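Local coordinates for putative uncharacterized protein (Mycobacterium smegmatis, PDB 3UID) that probably acts as a type II toxin linked to the hypoxic response and has the SRPBCC (Bet v 1-like) fold of the AHA1 family, at residues K7-D11 with T12-T16; V25-I28 with W29-A33; A148-A151 with I152-D156. All blocks are in the same frame, centred on the assembly; numbering follows the deposited sequence.

Contact 1: K7-D11 with T12-T16; sequences KHDLD and TLTLT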
ATOM      1  N   LYS A   7     -14.142  -1.531   1.459  1.00 10.01           N
ATOM      2  CA  LYS A   7     -15.289  -0.752   1.007  1.00  9.93           C
ATOM      3  C   LYS A   7     -14.991   0.154  -0.176  1.00 10.10           C
ATOM      4  O   LYS A   7     -14.111   1.014  -0.113  1.00 10.07           O
ATOM      5  CB  LYS A   7     -15.899   0.085   2.140  1.00 14.45           C
ATOM      6  CG  LYS A   7     -17.219   0.702   1.715  1.00 21.36           C
ATOM      7  CD  LYS A   7     -17.884   1.526   2.794  1.00 29.04           C
ATOM      8  CE  LYS A   7     -19.080   2.275   2.200  1.00 32.49           C
ATOM      9  NZ  LYS A   7     -19.805   3.108   3.196  1.00 33.79           N
ATOM     10  N   HIS A   8     -15.737  -0.060  -1.250  1.00 10.22           N
ATOM     11  CA  HIS A   8     -15.756   0.858  -2.384  1.00 10.45           C
ATOM     12  C   HIS A   8     -16.917   1.803  -2.180  1.00 13.04           C
ATOM     13  O   HIS A   8     -18.075   1.402  -2.284  1.00 15.00           O
ATOM     14  CB  HIS A   8     -15.938   0.082  -3.691  1.00 10.49           C
ATOM     15  CG  HIS A   8     -16.119   0.952  -4.902  1.00 14.08           C
ATOM     16  ND1 HIS A   8     -16.537   0.446  -6.114  1.00 19.70           N
ATOM     17  CD2 HIS A   8     -15.949   2.283  -5.088  1.00 14.39           C
ATOM     18  CE1 HIS A   8     -16.617   1.428  -6.995  1.00 18.17           C
ATOM     19  NE2 HIS A   8     -16.273   2.554  -6.398  1.00 17.28           N
ATOM     20  N   ASP A   9     -16.599   3.057  -1.894  1.00 11.82           N
ATOM     21  CA  ASP A   9     -17.605   4.079  -1.682  1.00 10.06           C
ATOM     22  C   ASP A   9     -17.861   4.800  -3.010  1.00 12.82           C
ATOM     23  O   ASP A   9     -17.018   5.566  -3.485  1.00 14.95           O
ATOM     24  CB  ASP A   9     -17.125   5.036  -0.580  1.00 11.73           C
ATOM     25  CG  ASP A   9     -18.198   6.007  -0.127  1.00 16.41           C
ATOM     26  OD1 ASP A   9     -19.032   6.415  -0.953  1.00 14.68           O
ATOM     27  OD2 ASP A   9     -18.180   6.381   1.069  1.00 11.68           O
ATOM     28  N   LEU A  10     -19.017   4.530  -3.616  1.00 17.06           N
ATOM     29  CA  LEU A  10     -19.344   5.083  -4.925  1.00 23.44           C
ATOM     30  C   LEU A  10     -19.485   6.600  -4.861  1.00 26.28           C
ATOM     31  O   LEU A  10     -19.144   7.308  -5.806  1.00 30.67           O
ATOM     32  CB  LEU A  10     -20.647   4.468  -5.456  1.00 22.32           C
ATOM     33  CG  LEU A  10     -20.821   2.959  -5.282  1.00 24.54           C
ATOM     34  CD1 LEU A  10     -22.201   2.503  -5.779  1.00 27.21           C
ATOM     35  CD2 LEU A  10     -19.710   2.198  -5.994  1.00 28.38           C
ATOM     36  N   ASP A  11     -19.996   7.095  -3.737  1.00 17.43           N
ATOM     37  CA  ASP A  11     -20.229   8.517  -3.566  1.00 19.49           C
ATOM     38  C   ASP A  11     -18.953   9.351  -3.483  1.00 18.00           C
ATOM     39  O   ASP A  11     -18.956  10.525  -3.842  1.00 25.01           O
ATOM     40  CB  ASP A  11     -21.091   8.749  -2.321  1.00 24.51           C
ATOM     41  CG  ASP A  11     -22.461   8.114  -2.437  1.00 31.34           C
ATOM     42  OD1 ASP A  11     -23.161   8.387  -3.440  1.00 33.77           O
ATOM     43  OD2 ASP A  11     -22.837   7.332  -1.535  1.00 32.99           O
ATOM     44  N   THR A  12     -17.860   8.750  -3.017  1.00 13.86           N
ATOM     45  CA  THR A  12     -16.630   9.508  -2.800  1.00 12.72           C
ATOM     46  C   THR A  12     -15.481   9.079  -3.720  1.00 12.57           C
ATOM     47  O   THR A  12     -14.372   9.624  -3.641  1.00 12.99           O
ATOM     48  CB  THR A  12     -16.156   9.392  -1.338  1.00 16.63           C
ATOM     49  OG1 THR A  12     -16.150   8.018  -0.947  1.00 13.56           O
ATOM     50  CG2 THR A  12     -17.104  10.144  -0.413  1.00 16.58           C
ATOM     51  N   LEU A  13     -15.748   8.091  -4.564  1.00 10.96           N
ATOM     52  CA  LEU A  13     -14.717   7.516  -5.422  1.00  8.25           C
ATOM     53  C   LEU A  13     -13.536   7.033  -4.586  1.00 12.03           C
ATOM     54  O   LEU A  13     -12.378   7.221  -4.960  1.00 10.29           O
ATOM     55  CB  LEU A  13     -14.245   8.531  -6.463  1.00 13.15           C
ATOM     56  CG  LEU A  13     -15.335   9.101  -7.367  1.00 16.84           C
ATOM     57  CD1 LEU A  13     -14.742  10.127  -8.319  1.00 15.87           C
ATOM     58  CD2 LEU A  13     -16.044   7.986  -8.126  1.00 17.66           C
ATOM     59  N   THR A  14     -13.837   6.392  -3.462  1.00  9.83           N
ATOM     60  CA  THR A  14     -12.786   5.874  -2.592  1.00  9.34           C
ATOM     61  C   THR A  14     -12.811   4.362  -2.484  1.00  8.13           C
ATOM     62  O   THR A  14     -13.872   3.736  -2.548  1.00  9.26           O
ATOM     63  CB  THR A  14     -12.839   6.466  -1.164  1.00  9.68           C
ATOM     64  OG1 THR A  14     -14.132   6.252  -0.584  1.00  8.91           O
ATOM     65  CG2 THR A  14     -12.537   7.961  -1.197  1.00 10.61           C
ATOM     66  N   LEU A  15     -11.620   3.789  -2.352  1.00 10.30           N
ATOM     67  CA  LEU A  15     -11.471   2.393  -1.951  1.00  7.90           C
ATOM     68  C   LEU A  15     -10.724   2.359  -0.627  1.00  6.62           C
ATOM     69  O   LEU A  15      -9.583   2.807  -0.536  1.00  9.86           O
ATOM     70  CB  LEU A  15     -10.714   1.591  -3.014  1.00 10.29           C
ATOM     71  CG  LEU A  15     -10.330   0.173  -2.592  1.00 11.35           C
ATOM     72  CD1 LEU A  15     -11.567  -0.686  -2.379  1.00 17.27           C
ATOM     73  CD2 LEU A  15      -9.423  -0.460  -3.631  1.00 12.65           C
ATOM     74  N   THR A  16     -11.395   1.867   0.409  1.00  6.32           N
ATOM     75  CA  THR A  16     -10.829   1.832   1.748  1.00  5.63           C
ATOM     76  C   THR A  16     -10.661   0.393   2.200  1.00  7.54           C
ATOM     77  O   THR A  16     -11.606  -0.400   2.151  1.00  8.85           O
ATOM     78  CB  THR A  16     -11.715   2.605   2.742  1.00  8.72           C
ATOM     79  OG1 THR A  16     -11.811   3.972   2.319  1.00 10.75           O
ATOM     80  CG2 THR A  16     -11.108   2.574   4.122  1.00  9.69           C
TER
HETATM   81  O   HOH W   1     -14.183   3.855   0.770  1.00  8.94           O
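D9 meets T12 and T14 where the beta hairpin of strands 3-9 and 14-21 closes on a G1 beta bulge, L13 and T14 together facing D9. The strands run antiparallel, their axes 163° apart. K7 and T16 form a hydrogen-bonded pair with bonds both ways, and D9 and T14 form the next one: D9 N reaches T14 O at 2.9 Å, while the return bond from T14 N to D9 O is longer, 3.3 Å, on a lone pair in the carbonyl plane. Along the D9 side chain, CB lies 3.2 Å from both T12 OG1 and T14 OG1. CG, anti to the backbone N (chi1 -171°), carries the carboxylate toward the turn, with T12 OG1 3.0 Å from CG. At the tip, OD1 and OD2 both lie 3.3 Å from T12 OG1 without a hydrogen bond, and OD1 also takes weak bonds from the backbone N-H groups of D11 and T12. On the other face, H8 and L15 pack against L140 of helix 133-141. On the D9 face, T12 OG1 is hydrogen-bonded to T14 OG1, and one water joins T14 OG1, T16 OG1 and K7 O, donating to K7 O at 3.0 Å.

Contact 2: V25-I28 with W29-A33; sequences VTRI and WQIYA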
ATOM      1  N   VAL A  25       1.390   0.411  17.113  1.00 10.82           N
ATOM      2  CA  VAL A  25       1.442   1.359  16.011  1.00  6.65           C
ATOM      3  C   VAL A  25       2.883   1.656  15.601  1.00  6.58           C
ATOM      4  O   VAL A  25       3.176   1.753  14.408  1.00  9.29           O
ATOM      5  CB  VAL A  25       0.735   2.662  16.368  1.00 11.71           C
ATOM      6  CG1 VAL A  25       1.133   3.743  15.398  1.00 10.95           C
ATOM      7  CG2 VAL A  25      -0.785   2.450  16.352  1.00 12.00           C
ATOM      8  N   THR A  26       3.770   1.805  16.583  1.00  9.43           N
ATOM      9  CA  THR A  26       5.175   2.095  16.283  1.00 10.89           C
ATOM     10  C   THR A  26       5.809   1.004  15.434  1.00 13.05           C
ATOM     11  O   THR A  26       6.613   1.293  14.544  1.00 11.74           O
ATOM     12  CB  THR A  26       6.011   2.324  17.551  1.00 10.01           C
ATOM     13  OG1 THR A  26       5.837   1.229  18.459  1.00 12.55           O
ATOM     14  CG2 THR A  26       5.563   3.604  18.231  1.00 14.56           C
ATOM     15  N   ARG A  27       5.439  -0.246  15.694  1.00  9.80           N
ATOM     16  CA  ARG A  27       5.938  -1.372  14.884  1.00  8.17           C
ATOM     17  C   ARG A  27       5.431  -1.343  13.434  1.00  7.15           C
ATOM     18  O   ARG A  27       6.206  -1.525  12.494  1.00  8.71           O
ATOM     19  CB  ARG A  27       5.562  -2.718  15.513  1.00  8.45           C
ATOM     20  CG  ARG A  27       5.876  -3.907  14.569  1.00 12.38           C
ATOM     21  CD  ARG A  27       7.373  -4.074  14.468  1.00 11.61           C
ATOM     22  NE  ARG A  27       7.788  -5.092  13.493  1.00 16.83           N
ATOM     23  CZ  ARG A  27       8.152  -4.823  12.240  1.00 17.43           C
ATOM     24  NH1 ARG A  27       8.138  -3.576  11.790  1.00 12.60           N
ATOM     25  NH2 ARG A  27       8.530  -5.801  11.430  1.00 10.10           N
ATOM     26  N   ILE A  28       4.127  -1.139  13.251  1.00  6.01           N
ATOM     27  CA  ILE A  28       3.546  -1.084  11.921  1.00  7.44           C
ATOM     28  C   ILE A  28       4.132   0.071  11.111  1.00  6.64           C
ATOM     29  O   ILE A  28       4.377  -0.063   9.919  1.00  7.27           O
ATOM     30  CB  ILE A  28       2.009  -1.007  11.989  1.00  6.23           C
ATOM     31  CG1 ILE A  28       1.463  -2.177  12.815  1.00  8.39           C
ATOM     32  CG2 ILE A  28       1.414  -1.039  10.593  1.00  9.15           C
ATOM     33  CD1 ILE A  28       1.774  -3.556  12.231  1.00 10.12           C
ATOM     34  N   TRP A  29       4.380   1.203  11.763  1.00  5.39           N
ATOM     35  CA  TRP A  29       4.979   2.334  11.074  1.00  7.28           C
ATOM     36  C   TRP A  29       6.277   1.919  10.371  1.00  9.50           C
ATOM     37  O   TRP A  29       6.542   2.339   9.247  1.00  8.28           O
ATOM     38  CB  TRP A  29       5.264   3.482  12.048  1.00 10.30           C
ATOM     39  CG  TRP A  29       5.886   4.656  11.362  1.00  9.88           C
ATOM     40  CD1 TRP A  29       7.221   4.953  11.277  1.00 10.67           C
ATOM     41  CD2 TRP A  29       5.205   5.669  10.623  1.00  9.10           C
ATOM     42  NE1 TRP A  29       7.405   6.106  10.557  1.00 10.31           N
ATOM     43  CE2 TRP A  29       6.184   6.563  10.137  1.00  8.28           C
ATOM     44  CE3 TRP A  29       3.860   5.921  10.339  1.00  9.48           C
ATOM     45  CZ2 TRP A  29       5.856   7.683   9.382  1.00 10.66           C
ATOM     46  CZ3 TRP A  29       3.540   7.032   9.579  1.00 11.45           C
ATOM     47  CH2 TRP A  29       4.529   7.900   9.116  1.00  9.95           C
ATOM     48  N   GLN A  30       7.075   1.100  11.043  1.00  8.67           N
ATOM     49  CA  GLN A  30       8.376   0.693  10.518  1.00  9.63           C
ATOM     50  C   GLN A  30       8.304  -0.224   9.299  1.00  9.31           C
ATOM     51  O   GLN A  30       9.283  -0.331   8.541  1.00 10.83           O
ATOM     52  CB  GLN A  30       9.225   0.054  11.624  1.00 11.29           C
ATOM     53  CG  GLN A  30       9.614   1.021  12.723  1.00 11.51           C
ATOM     54  CD  GLN A  30      10.438   2.207  12.224  1.00  9.63           C
ATOM     55  OE1 GLN A  30      11.182   2.090  11.244  1.00 18.79           O
ATOM     56  NE2 GLN A  30      10.301   3.340  12.885  1.00 19.43           N
ATOM     57  N   ILE A  31       7.167  -0.887   9.110  1.00  8.20           N
ATOM     58  CA  ILE A  31       6.919  -1.647   7.883  1.00  9.96           C
ATOM     59  C   ILE A  31       7.054  -0.725   6.662  1.00  9.59           C
ATOM     60  O   ILE A  31       7.620  -1.115   5.630  1.00 10.92           O
ATOM     61  CB  ILE A  31       5.512  -2.293   7.882  1.00  8.38           C
ATOM     62  CG1 ILE A  31       5.360  -3.335   9.008  1.00 14.55           C
ATOM     63  CG2 ILE A  31       5.183  -2.901   6.508  1.00 11.49           C
ATOM     64  CD1 ILE A  31       6.118  -4.613   8.765  1.00 17.05           C
ATOM     65  N   TYR A  32       6.521   0.492   6.782  1.00  7.55           N
ATOM     66  CA  TYR A  32       6.517   1.461   5.688  1.00  7.70           C
ATOM     67  C   TYR A  32       7.752   2.353   5.681  1.00  6.60           C
ATOM     68  O   TYR A  32       8.174   2.816   4.625  1.00  9.74           O
ATOM     69  CB  TYR A  32       5.226   2.292   5.738  1.00  8.96           C
ATOM     70  CG  TYR A  32       4.043   1.379   5.594  1.00  6.70           C
ATOM     71  CD1 TYR A  32       3.612   0.970   4.342  1.00  7.12           C
ATOM     72  CD2 TYR A  32       3.404   0.858   6.715  1.00  8.55           C
ATOM     73  CE1 TYR A  32       2.553   0.078   4.205  1.00  7.35           C
ATOM     74  CE2 TYR A  32       2.341  -0.030   6.592  1.00  7.41           C
ATOM     75  CZ  TYR A  32       1.919  -0.407   5.334  1.00 10.10           C
ATOM     76  OH  TYR A  32       0.878  -1.291   5.205  1.00  8.87           O
ATOM     77  N   ALA A  33       8.333   2.570   6.857  1.00  7.66           N
ATOM     78  CA  ALA A  33       9.481   3.455   6.992  1.00  6.54           C
ATOM     79  C   ALA A  33      10.788   2.791   6.587  1.00  8.52           C
ATOM     80  O   ALA A  33      11.740   3.470   6.200  1.00 12.21           O
ATOM     81  CB  ALA A  33       9.569   3.976   8.426  1.00  8.41           C
TER
HETATM   82  O   HOH W   2       8.532   3.321  14.974  1.00 18.66           O
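V25 O accepts the backbone N-H of W29 at 3.0 Å, a nearly straight i to i+4 bond (161° at the hydrogen) within helix 25-33, repeated by A33 N to W29 O. The other two backbone hydrogen bonds across the segments are weak and of the i to i+3 kind: Q30 N to R27 O, and I31 N to I28 O. Beyond the backbone, R27 carries much of the side-chain contact. Its chain is bent at chi2 (70°), which turns the guanidinium forward along the helix, toward I31. NH1 thereby comes within 3.8 Å of both Q30 CB and I31 CD1, and the guanidinium and the Q30 amide planes differ by 31°. On the inner side, I28 CG2 meets Y32 CE2 at 4.2 Å, while Y32 CD2 lies 3.5 Å from I28 O, one turn earlier. The Q30 chain, also bent at chi2, takes its amide toward the start of the helix, where a water accepts from NE2 at 2.7 Å and donates to T26 O. That amide nitrogen also lies in the plane of the W29 ring, at its edge.

The second shell fixes these groups from outside. Q37 OE1 of helix 35-42 accepts a hydrogen bond from R27 NH1, and Y126 OH is hydrogen-bonded to Y32 OH. V25, I28 and W29 rest on F115 of strand 109-118, whose ring also meets that of Y32, and I155 of helix 144-158 touches I28, I31 and Y32. Mainly apolar groups thus pack the helix against strand 109-118 and helix 144-158, with the Y32 hydroxyl among them satisfied by Y126 OH, whereas Q30 CB and I31 CD1 lie against a guanidinium whose NH1 bonds to Q37.

Contact 3: A148-A151 with I152-D156; sequences ASSA and INQID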
ATOM      1  N   ALA A 148      -3.313  -5.703  -2.143  1.00 10.28           N
ATOM      2  CA  ALA A 148      -3.330  -5.034  -0.841  1.00 13.23           C
ATOM      3  C   ALA A 148      -3.551  -6.053   0.275  1.00 11.62           C
ATOM      4  O   ALA A 148      -2.909  -5.998   1.331  1.00  8.50           O
ATOM      5  CB  ALA A 148      -4.396  -3.966  -0.815  1.00 14.92           C
ATOM      6  N   SER A 149      -4.449  -6.998   0.027  1.00  8.64           N
ATOM      7  CA  SER A 149      -4.709  -8.079   0.980  1.00  9.49           C
ATOM      8  C   SER A 149      -3.488  -8.957   1.210  1.00  8.05           C
ATOM      9  O   SER A 149      -3.207  -9.342   2.345  1.00  9.76           O
ATOM     10  CB  SER A 149      -5.885  -8.936   0.520  1.00 10.70           C
ATOM     11  OG  SER A 149      -7.081  -8.175   0.466  1.00 12.87           O
ATOM     12  N   SER A 150      -2.776  -9.309   0.143  1.00  9.66           N
ATOM     13  CA  SER A 150      -1.542 -10.067   0.297  1.00  9.40           C
ATOM     14  C   SER A 150      -0.544  -9.356   1.208  1.00  6.26           C
ATOM     15  O   SER A 150       0.055  -9.987   2.084  1.00  9.45           O
ATOM     16  CB  SER A 150      -0.896 -10.331  -1.068  1.00  9.74           C
ATOM     17  OG  SER A 150       0.361 -10.996  -0.932  1.00 11.56           O
ATOM     18  N   ALA A 151      -0.359  -8.051   1.004  1.00  7.11           N
ATOM     19  CA  ALA A 151       0.606  -7.306   1.810  1.00  8.00           C
ATOM     20  C   ALA A 151       0.187  -7.325   3.273  1.00  7.49           C
ATOM     21  O   ALA A 151       1.014  -7.511   4.162  1.00  8.39           O
ATOM     22  CB  ALA A 151       0.752  -5.884   1.299  1.00 10.05           C
ATOM     23  N   ILE A 152      -1.101  -7.145   3.520  1.00  7.72           N
ATOM     24  CA  ILE A 152      -1.625  -7.198   4.887  1.00  8.92           C
ATOM     25  C   ILE A 152      -1.374  -8.556   5.548  1.00  9.67           C
ATOM     26  O   ILE A 152      -0.930  -8.622   6.707  1.00  6.72           O
ATOM     27  CB  ILE A 152      -3.107  -6.815   4.902  1.00  8.45           C
ATOM     28  CG1 ILE A 152      -3.224  -5.297   4.723  1.00  9.06           C
ATOM     29  CG2 ILE A 152      -3.778  -7.234   6.215  1.00  8.38           C
ATOM     30  CD1 ILE A 152      -4.604  -4.869   4.187  1.00  8.17           C
ATOM     31  N   ASN A 153      -1.595  -9.632   4.804  1.00  9.62           N
ATOM     32  CA  ASN A 153      -1.300 -10.957   5.327  1.00  7.71           C
ATOM     33  C   ASN A 153       0.189 -11.171   5.554  1.00  8.53           C
ATOM     34  O   ASN A 153       0.570 -11.834   6.511  1.00  8.86           O
ATOM     35  CB  ASN A 153      -1.878 -12.046   4.431  1.00  8.01           C
ATOM     36  CG  ASN A 153      -3.389 -12.010   4.405  1.00 13.57           C
ATOM     37  OD1 ASN A 153      -4.028 -11.589   5.379  1.00 13.14           O
ATOM     38  ND2 ASN A 153      -3.971 -12.438   3.289  1.00 15.31           N
ATOM     39  N   GLN A 154       1.026 -10.599   4.693  1.00  7.46           N
ATOM     40  CA  GLN A 154       2.472 -10.707   4.910  1.00  8.89           C
ATOM     41  C   GLN A 154       2.895  -9.952   6.160  1.00  9.15           C
ATOM     42  O   GLN A 154       3.769 -10.409   6.897  1.00  9.80           O
ATOM     43  CB  GLN A 154       3.283 -10.254   3.687  1.00  6.68           C
ATOM     44  CG  GLN A 154       3.171 -11.218   2.484  1.00  8.80           C
ATOM     45  CD  GLN A 154       3.578 -12.635   2.839  1.00  9.36           C
ATOM     46  OE1 GLN A 154       4.651 -12.862   3.396  1.00 13.99           O
ATOM     47  NE2 GLN A 154       2.709 -13.591   2.543  1.00 13.38           N
ATOM     48  N   ILE A 155       2.283  -8.797   6.402  1.00  7.61           N
ATOM     49  CA  ILE A 155       2.553  -8.061   7.636  1.00  9.32           C
ATOM     50  C   ILE A 155       2.180  -8.925   8.835  1.00  7.82           C
ATOM     51  O   ILE A 155       2.979  -9.054   9.756  1.00  8.50           O
ATOM     52  CB  ILE A 155       1.814  -6.708   7.687  1.00  4.30           C
ATOM     53  CG1 ILE A 155       2.411  -5.746   6.659  1.00  7.48           C
ATOM     54  CG2 ILE A 155       1.904  -6.095   9.092  1.00  7.47           C
ATOM     55  CD1 ILE A 155       1.533  -4.514   6.416  1.00  8.65           C
ATOM     56  N   ASP A 156       0.997  -9.542   8.814  1.00  5.82           N
ATOM     57  CA  ASP A 156       0.614 -10.466   9.889  1.00  7.27           C
ATOM     58  C   ASP A 156       1.739 -11.470  10.173  1.00 10.19           C
ATOM     59  O   ASP A 156       2.093 -11.717  11.329  1.00 10.64           O
ATOM     60  CB  ASP A 156      -0.653 -11.267   9.546  1.00  9.15           C
ATOM     61  CG  ASP A 156      -1.923 -10.431   9.558  1.00 14.87           C
ATOM     62  OD1 ASP A 156      -2.867 -10.810   8.832  1.00 14.69           O
ATOM     63  OD2 ASP A 156      -1.999  -9.442  10.302  1.00 14.06           O
TER
HETATM   64  O   HOH W   3       0.407 -13.300   0.716  1.00 15.76           O
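Four backbone bonds tie A148-A151 to I152-D156, each from an N-H to the carbonyl four residues earlier. I152 N reaches A148 O at 3.1 Å, N153 N reaches S149 O at 3.0 Å, and Q154 N and I155 N reach S150 O and A151 O, both at 2.9 Å. The angles at the hydrogens, 153° to 163°, and the small tilt of every donor from its carbonyl plane show regular alpha-helical geometry with no break at the junction.

A polar bridge one turn long runs along the outer side: a water 2.8 Å from S150 OG accepts a hydrogen bond from Q154 NE2 at 3.0 Å. In Q154, chi1 sets CG beside the backbone N and 3.4 Å from S150 O, and the bend at chi2 (-56°) turns the amide back toward S150. Elsewhere on the helix surface, S149 OG is hydrogen-bonded to I145 O, a turn earlier. N153 CG lies near S149 O, but ND2 makes no hydrogen bond with it.

Side-chain carbons also meet carbonyls of the preceding turn: I152 CG1 and CD1 both lie 3.5 Å from A148 O, and I155 CG1 lies 3.4 Å from A151 O. The apolar side is defined by its neighbours. A148 and I152 pack on I17 of strand 14-21 and I155 on F21, while A151 reaches W42 and I155 V41 of helix 35-42. An amphipathic C-terminal helix of this kind, laid along a curved antiparallel sheet, is the hallmark of the SRPBCC, or Bet v 1-like, fold to which the AHA1 family belongs.

Overall arrangement
The three contacts follow one another along the chain. Contact 1 closes the hairpin at one edge of the antiparallel sheet, about 25 Å between centres from contact 2 and about 21 Å from contact 3; its nearest atoms lie about 12 Å and 7 Å from theirs. Contacts 2 and 3 do touch, their centres about 14 Å apart. There I155 of contact 3 makes the junction with contact 2: its CD1 is 3.5 Å from Y32 OH, its CG1 4.0 Å from I31 CG2 and its CG2 4.0 Å from I28 CD1. Strand 14-21 links all three, since it starts in contact 1, leads into helix 25-33 and packs I17 and F21 against helix 144-158.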